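Local structure of protein LURP-one-related 15 (Arabidopsis thaliana, 1ZXU) at residues Asp39-Val43 against Phe54-Val59; Gly150-Glu154 against Leu207-Asn211. The protein is of unknown function but belongs to the LOR family and may be related to phospholipid scramblases and tubby-like, membrane-tethered transcription factors. All blocks are in the same frame, centred on the assembly; numbering follows the deposited sequence.

How the interactions relate
Both interactions belong to a closed antiparallel barrel threaded by helix 197-211, the plan of tubby-like folds. Interaction 1 pairs the first two strands of the wall. Interaction 2 lays the loop after strand 146-149 against the C-terminal end of the helix. Their centres are about 16 Å apart, yet they touch at two points. Ile42 CD1 packs 4.1 Å from Trp152 CH2, and Phe54 CE2 lies 3.4 Å from Asp208 OD2. Arg44, next to Val43, joins the two as well, with a cation-pi contact to Phe54 and a salt bridge to Asp208.

Interaction 1. Residues Asp39-Val43 against Phe54-Val59; sequences DMAIV and FVITDV
Strands 39-43 and 54-58 form an antiparallel beta hairpin in the barrel wall, with Ala41 facing Thr57 and Val43 facing Val55 in hydrogen-bonded pairs. Thr57 N gives a 2.8 Å bond to Ala41 O, and Ala41 N returns one of 2.9 Å to Thr57 O. The second pair is straighter. Val55 N to Val43 O is 2.9 Å with 174° at the hydrogen, whereas the bond from Ala41 N is bent to 149°. Ile42 and Ile56, a non-hydrogen-bonded pair, send their side chains into the barrel, where they meet Val204 and Ala201 of helix 197-211. The ring of Phe54 also lies on this side. Its CG sits between its own N and carbonyl carbon (chi1 55°), which brings the ring beside Ile42. The side chains of Ile42 and Phe54 cross obliquely: CG2 of Ile42 is 3.7 Å from Phe54 CD1, and its CD1 is 3.8 Å from Phe54 CE1. An alanine in place of Ile42 would remove these branches and is likely to leave a gap beside the Phe54 ring, which could then turn more freely. Met40, present as selenomethionine, adds its CB at 3.8 Å from Ile56 CG2. The other face carries Ala41, Val43, Val55 and Thr57. There the side chains of Val43 and Thr57 cross at about a right angle, with Val43 CG2 3.9 Å from Thr57 CG2. At the open end of the hairpin, water 1 accepts from Asp39 N and weakly from Val59 N. The carboxylate of Asp39 bonds to Thr190. The hydroxyl of Thr57 reaches on to the next residue, where OG1 donates to Asp58 O at 2.9 Å.

Interaction 2. Residues Gly150-Glu154 against Leu207-Asn211; sequences GSWLE and LDDVN
Leu207 O accepts the helical bond from Asn211 N at 3.1 Å and also lies over the Trp152 ring, 4.2 Å above its plane. The indole lies against the last turn of helix 197-211, which runs through the barrel. Its CG is anti to the backbone N (chi1 176°), and this swings the ring from the loop toward the helix. Three helix residues meet it. Leu207 CB packs at the CE3 corner of the six-membered ring, 3.5 Å from Trp152 CE3. Asp208 puts its backbone N above the same face as Leu207 O, nearer the rim, and its CA is 3.9 Å from Trp152 CZ2. The Asp208 carboxylate is turned 70° to the ring and pairs with Arg44. Asn211 comes to the five-membered ring, with CG 3.4 Å from Trp152 CD1 and its amide plane 45° from the indole. Leu153 reaches the same amide from the loop, with CD2 3.4 Å from Asn211 OD1. Within the loop, Ser151 OG accepts from Glu154 N at 3.1 Å, an ST motif. Elsewhere Trp152 has an edge-to-face contact with Phe187 and a cation-pi contact with Arg155. Trp152 NE1 and Asn211 ND2 come close, but both are donors and do not bond. With no hydrogen bond across it, this join of loop and helix depends on the fit of the indole against backbone and side-chain atoms.

Interaction 1. Residues Asp39-Val43 against Phe54-Val59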
# COMPACT_ATOMS: atom_id res chain seq x y z
N ASP A 39 -8.70 -2.08 -10.27
CA ASP A 39 -8.89 -0.73 -9.71
C ASP A 39 -9.30 -0.92 -8.27
O ASP A 39 -10.18 -1.74 -8.00
CB ASP A 39 -9.99 0.04 -10.40
CG ASP A 39 -9.50 0.71 -11.69
OD1 ASP A 39 -8.39 0.40 -12.15
OD2 ASP A 39 -10.23 1.55 -12.23
N MSE A 40 -8.62 -0.25 -7.36
CA MSE A 40 -8.98 -0.36 -5.93
C MSE A 40 -9.49 0.95 -5.43
O MSE A 40 -9.15 2.02 -5.97
CB MSE A 40 -7.76 -0.78 -5.09
CG MSE A 40 -7.05 -2.00 -5.61
SE MSE A 40 -5.62 -2.60 -4.43
CE MSE A 40 -4.90 -0.87 -4.11
N ALA A 41 -10.32 0.92 -4.37
CA ALA A 41 -10.85 2.16 -3.84
C ALA A 41 -11.04 2.01 -2.34
O ALA A 41 -11.08 0.87 -1.85
CB ALA A 41 -12.21 2.45 -4.51
N ILE A 42 -11.14 3.13 -1.62
CA ILE A 42 -11.35 3.16 -0.16
C ILE A 42 -12.84 3.38 0.14
O ILE A 42 -13.53 4.24 -0.47
CB ILE A 42 -10.54 4.31 0.51
CG1 ILE A 42 -9.04 3.96 0.50
CG2 ILE A 42 -11.01 4.61 1.96
CD1 ILE A 42 -8.12 5.08 1.03
N VAL A 43 -13.35 2.54 1.04
CA VAL A 43 -14.70 2.72 1.59
C VAL A 43 -14.57 2.90 3.11
O VAL A 43 -13.91 2.09 3.80
CB VAL A 43 -15.60 1.49 1.31
CG1 VAL A 43 -16.99 1.71 1.96
CG2 VAL A 43 -15.74 1.20 -0.20
N PHE A 54 -10.70 1.46 7.69
CA PHE A 54 -11.46 1.55 6.45
C PHE A 54 -11.23 0.27 5.67
O PHE A 54 -10.52 -0.59 6.16
CB PHE A 54 -11.11 2.81 5.61
CG PHE A 54 -9.65 2.97 5.28
CD1 PHE A 54 -9.10 2.33 4.15
CD2 PHE A 54 -8.84 3.80 6.06
CE1 PHE A 54 -7.74 2.53 3.81
CE2 PHE A 54 -7.49 4.00 5.71
CZ PHE A 54 -6.96 3.37 4.63
N VAL A 55 -11.91 0.10 4.55
CA VAL A 55 -11.77 -1.09 3.72
C VAL A 55 -11.28 -0.69 2.34
O VAL A 55 -11.59 0.42 1.86
CB VAL A 55 -13.08 -1.82 3.63
CG1 VAL A 55 -13.01 -2.94 2.63
CG2 VAL A 55 -13.38 -2.48 5.03
N ILE A 56 -10.53 -1.58 1.69
CA ILE A 56 -10.12 -1.28 0.29
C ILE A 56 -10.86 -2.32 -0.54
O ILE A 56 -10.77 -3.51 -0.25
CB ILE A 56 -8.61 -1.43 0.16
CG1 ILE A 56 -7.91 -0.27 0.90
CG2 ILE A 56 -8.25 -1.47 -1.35
CD1 ILE A 56 -6.40 -0.46 1.06
N THR A 57 -11.58 -1.88 -1.57
CA THR A 57 -12.43 -2.80 -2.38
C THR A 57 -11.96 -2.73 -3.81
O THR A 57 -11.21 -1.81 -4.17
CB THR A 57 -13.96 -2.42 -2.32
OG1 THR A 57 -14.17 -1.14 -2.92
CG2 THR A 57 -14.48 -2.43 -0.88
N ASP A 58 -12.37 -3.69 -4.64
CA ASP A 58 -12.29 -3.48 -6.05
C ASP A 58 -13.43 -2.56 -6.53
O ASP A 58 -14.25 -2.07 -5.71
CB ASP A 58 -12.24 -4.82 -6.80
CG ASP A 58 -13.56 -5.55 -6.82
OD1 ASP A 58 -14.64 -4.98 -6.45
OD2 ASP A 58 -13.53 -6.71 -7.27
N VAL A 59 -13.50 -2.32 -7.84
CA VAL A 59 -14.53 -1.43 -8.43
C VAL A 59 -15.97 -1.81 -8.15
O VAL A 59 -16.87 -0.94 -8.06
CB VAL A 59 -14.42 -1.26 -9.98
CG1 VAL A 59 -13.43 -0.15 -10.34
CG2 VAL A 59 -14.19 -2.63 -10.74
O HOH W 1 -11.24 -3.66 -9.94

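Interaction 2. Residues Gly150-Glu154 against Leu207-Asn211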
# COMPACT_ATOMS: atom_id res chain seq x y z
N GLY A 150 3.34 12.76 -7.52
CA GLY A 150 1.97 13.24 -7.74
C GLY A 150 1.36 13.62 -6.41
O GLY A 150 2.05 13.60 -5.39
N SER A 151 0.07 13.94 -6.40
CA SER A 151 -0.56 14.52 -5.19
C SER A 151 -1.79 13.76 -4.70
O SER A 151 -2.68 13.51 -5.48
CB SER A 151 -0.93 15.98 -5.47
OG SER A 151 -1.85 16.47 -4.50
N TRP A 152 -1.79 13.39 -3.41
CA TRP A 152 -2.94 12.74 -2.78
C TRP A 152 -4.16 13.61 -2.92
O TRP A 152 -5.21 13.14 -3.32
CB TRP A 152 -2.67 12.43 -1.30
CG TRP A 152 -3.80 11.86 -0.52
CD1 TRP A 152 -4.62 12.52 0.34
CD2 TRP A 152 -4.22 10.49 -0.51
NE1 TRP A 152 -5.55 11.64 0.88
CE2 TRP A 152 -5.31 10.39 0.38
CE3 TRP A 152 -3.78 9.34 -1.16
CZ2 TRP A 152 -5.97 9.19 0.61
CZ3 TRP A 152 -4.42 8.14 -0.92
CH2 TRP A 152 -5.50 8.07 -0.03
N LEU A 153 -4.02 14.89 -2.59
CA LEU A 153 -5.19 15.77 -2.61
C LEU A 153 -5.73 16.03 -4.03
O LEU A 153 -6.95 16.20 -4.20
CB LEU A 153 -4.93 17.06 -1.83
CG LEU A 153 -4.75 16.92 -0.30
CD1 LEU A 153 -4.22 18.21 0.34
CD2 LEU A 153 -5.99 16.44 0.39
N GLU A 154 -4.88 15.97 -5.05
CA GLU A 154 -5.34 16.07 -6.44
C GLU A 154 -5.79 14.72 -7.05
O GLU A 154 -6.35 14.66 -8.16
CB GLU A 154 -4.23 16.71 -7.32
CG GLU A 154 -4.14 18.22 -7.07
CD GLU A 154 -2.99 18.90 -7.84
OE1 GLU A 154 -2.85 18.66 -9.07
OE2 GLU A 154 -2.23 19.66 -7.19
N LEU A 207 -0.16 6.76 2.27
CA LEU A 207 -0.58 8.07 1.76
C LEU A 207 -1.71 8.64 2.56
O LEU A 207 -1.75 9.83 2.84
CB LEU A 207 -0.96 7.97 0.30
CG LEU A 207 0.23 7.72 -0.62
CD1 LEU A 207 -0.25 7.30 -1.98
CD2 LEU A 207 1.06 9.05 -0.68
N ASP A 208 -2.69 7.79 2.87
CA ASP A 208 -3.82 8.23 3.69
C ASP A 208 -3.31 8.71 5.08
O ASP A 208 -3.78 9.75 5.59
CB ASP A 208 -4.76 7.07 3.87
CG ASP A 208 -5.92 7.43 4.79
OD1 ASP A 208 -6.82 8.09 4.30
OD2 ASP A 208 -5.86 7.02 5.95
N ASP A 209 -2.33 8.02 5.65
CA ASP A 209 -1.76 8.35 6.99
C ASP A 209 -1.10 9.71 6.91
O ASP A 209 -1.27 10.53 7.81
CB ASP A 209 -0.71 7.34 7.39
CG ASP A 209 -0.37 7.41 8.87
OD1 ASP A 209 -1.31 7.54 9.69
OD2 ASP A 209 0.84 7.33 9.17
N VAL A 210 -0.38 9.95 5.82
CA VAL A 210 0.34 11.25 5.66
C VAL A 210 -0.70 12.35 5.61
O VAL A 210 -0.53 13.42 6.22
CB VAL A 210 1.19 11.30 4.40
CG1 VAL A 210 1.66 12.76 4.16
CG2 VAL A 210 2.40 10.39 4.55
N ASN A 211 -1.80 12.10 4.89
CA ASN A 211 -2.82 13.13 4.77
C ASN A 211 -3.55 13.42 6.07
O ASN A 211 -4.01 14.55 6.26
CB ASN A 211 -3.86 12.76 3.74
CG ASN A 211 -4.81 13.93 3.44
OD1 ASN A 211 -4.36 15.01 3.05
ND2 ASN A 211 -6.11 13.70 3.62